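Side-chain contact in sister chromatid cohesion protein (Chaetomium thermophilum, PDB 5T8V), which is the helical-repeat C-terminal part of Scc2, which probably loads cohesin onto chromatin: residues V1017-P1022 with L1026-P1031. Residues are numbered along the deposited sequence; the frame is centred on the assembly and turned at random.
Sequences VPFAAP and LDVRKP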
loop_
_atom_site.group_PDB
_atom_site.type_symbol
_atom_site.label_atom_id
_atom_site.label_comp_id
_atom_site.label_asym_id
_atom_site.label_seq_id
_atom_site.Cartn_x
_atom_site.Cartn_y
_atom_site.Cartn_z
ATOM N N VAL A 1017 -33.747 38.369 44.029
ATOM C CA VAL A 1017 -34.674 38.029 42.949
ATOM C C VAL A 1017 -35.619 39.180 42.607
ATOM O O VAL A 1017 -36.095 39.237 41.464
ATOM C CB VAL A 1017 -35.468 36.753 43.280
ATOM C CG1 VAL A 1017 -36.416 36.966 44.448
ATOM C CG2 VAL A 1017 -36.234 36.264 42.052
ATOM N N PRO A 1018 -35.937 40.111 43.516
ATOM C CA PRO A 1018 -36.806 41.229 43.109
ATOM C C PRO A 1018 -36.284 42.010 41.916
ATOM O O PRO A 1018 -37.065 42.723 41.272
ATOM C CB PRO A 1018 -36.862 42.105 44.367
ATOM C CG PRO A 1018 -36.650 41.166 45.473
ATOM C CD PRO A 1018 -35.657 40.172 44.966
ATOM N N PHE A 1019 -34.997 41.904 41.596
ATOM C CA PHE A 1019 -34.416 42.640 40.482
ATOM C C PHE A 1019 -34.441 41.859 39.175
ATOM O O PHE A 1019 -33.963 42.371 38.157
ATOM C CB PHE A 1019 -32.976 43.038 40.815
ATOM C CG PHE A 1019 -32.844 43.865 42.064
ATOM C CD1 PHE A 1019 -33.925 44.555 42.586
ATOM C CD2 PHE A 1019 -31.632 43.952 42.712
ATOM C CE1 PHE A 1019 -33.791 45.311 43.735
ATOM C CE2 PHE A 1019 -31.491 44.704 43.858
ATOM C CZ PHE A 1019 -32.568 45.385 44.370
ATOM N N ALA A 1020 -34.978 40.640 39.178
ATOM C CA ALA A 1020 -35.154 39.888 37.945
ATOM C C ALA A 1020 -36.394 40.311 37.171
ATOM O O ALA A 1020 -36.609 39.814 36.061
ATOM C CB ALA A 1020 -35.234 38.392 38.251
ATOM N N ALA A 1021 -37.206 41.208 37.725
ATOM C CA ALA A 1021 -38.429 41.617 37.060
ATOM C C ALA A 1021 -38.108 42.434 35.808
ATOM O O ALA A 1021 -37.062 43.083 35.732
ATOM C CB ALA A 1021 -39.300 42.442 38.005
ATOM N N PRO A 1022 -38.997 42.423 34.811
ATOM C CA PRO A 1022 -38.745 43.216 33.596
ATOM C C PRO A 1022 -38.714 44.713 33.845
ATOM O O PRO A 1022 -38.259 45.456 32.967
ATOM C CB PRO A 1022 -39.907 42.827 32.672
ATOM C CG PRO A 1022 -40.986 42.373 33.593
ATOM C CD PRO A 1022 -40.292 41.723 34.753
ATOM N N LEU A 1026 -31.570 45.588 31.574
ATOM C CA LEU A 1026 -30.998 44.271 31.324
ATOM C C LEU A 1026 -29.700 44.070 32.098
ATOM O O LEU A 1026 -29.443 42.972 32.611
ATOM C CB LEU A 1026 -30.765 44.084 29.824
ATOM C CG LEU A 1026 -30.811 42.652 29.284
ATOM C CD1 LEU A 1026 -32.180 42.024 29.503
ATOM C CD2 LEU A 1026 -30.459 42.638 27.805
ATOM N N ASP A 1027 -28.876 45.116 32.201
ATOM C CA ASP A 1027 -27.631 45.019 32.956
ATOM C C ASP A 1027 -27.873 44.679 34.420
ATOM O O ASP A 1027 -26.936 44.260 35.110
ATOM C CB ASP A 1027 -26.848 46.329 32.854
ATOM C CG ASP A 1027 -26.335 46.596 31.451
ATOM O OD1 ASP A 1027 -26.186 45.628 30.674
ATOM O OD2 ASP A 1027 -26.075 47.776 31.129
ATOM N N VAL A 1028 -29.095 44.855 34.910
ATOM C CA VAL A 1028 -29.456 44.501 36.279
ATOM C C VAL A 1028 -30.119 43.133 36.340
ATOM O O VAL A 1028 -29.788 42.310 37.194
ATOM C CB VAL A 1028 -30.365 45.593 36.886
ATOM C CG1 VAL A 1028 -30.887 45.173 38.257
ATOM C CG2 VAL A 1028 -29.608 46.908 36.987
ATOM N N ARG A 1029 -31.065 42.873 35.435
ATOM C CA ARG A 1029 -31.741 41.581 35.425
ATOM C C ARG A 1029 -30.763 40.441 35.184
ATOM O O ARG A 1029 -30.973 39.331 35.686
ATOM C CB ARG A 1029 -32.835 41.566 34.358
ATOM C CG ARG A 1029 -34.012 42.483 34.649
ATOM C CD ARG A 1029 -35.051 42.397 33.545
ATOM N NE ARG A 1029 -35.702 41.089 33.508
ATOM C CZ ARG A 1029 -36.482 40.665 32.518
ATOM N NH1 ARG A 1029 -36.712 41.442 31.466
ATOM N NH2 ARG A 1029 -37.031 39.459 32.575
ATOM N N LYS A 1030 -29.688 40.686 34.419
ATOM C CA LYS A 1030 -28.750 39.601 34.127
ATOM C C LYS A 1030 -28.021 39.146 35.383
ATOM O O LYS A 1030 -28.203 37.989 35.801
ATOM C CB LYS A 1030 -27.785 40.021 33.014
ATOM C CG LYS A 1030 -26.708 38.980 32.732
ATOM C CD LYS A 1030 -25.702 39.452 31.699
ATOM C CE LYS A 1030 -24.558 38.458 31.556
ATOM N NZ LYS A 1030 -23.815 38.263 32.835
ATOM N N PRO A 1031 -27.203 39.975 36.036
ATOM C CA PRO A 1031 -26.451 39.483 37.202
ATOM C C PRO A 1031 -27.334 39.052 38.358
ATOM O O PRO A 1031 -26.883 38.265 39.201
ATOM C CB PRO A 1031 -25.567 40.679 37.580
ATOM C CG PRO A 1031 -26.285 41.863 37.047
ATOM C CD PRO A 1031 -26.953 41.408 35.791
#
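Arg1029 reaches from the first turns of helix 1026-1042 across the backbone of the loop that precedes it, and its NE donates a hydrogen bond to Ala1020 O at 3.0 Å. The N-H...O angle of 138° shows that the bond is bent; the donor stands above the carbonyl plane, and the oxygen lies tilted from the guanidinium plane. The chain runs extended through CG and CD and then bends at chi3 (67°), a turn that brings one face of the guanidinium over Pro1022 CA, which sits 3.3 Å from the plane, offset toward the rim, with Ala1021 C over the same face. Pro1022 CB approaches Arg1029 NH1 to 3.7 Å, while Arg1029 CG passes Phe1019 O at 3.5 Å. One residue earlier on the helix, Val1028 CG1, anti to the backbone N (chi1 173°), meets Phe1019 CB at 3.9 Å, the aromatic ring itself leading away to Phe973 and Trp1024. The far end of the arginine is fixed too, since NH2 forms a salt bridge with Asp1062 at the end of helix 1050-1062. Replacing Arg1029 with an alanine would probably leave Asp1062 without this mate and Ala1020 O without this donor, one tie between loop and helix lost. Such an interhelical loop, tied by side chain to the helix it leads into, is consistent with the loops that link successive helices in a HEAT-repeat solenoid.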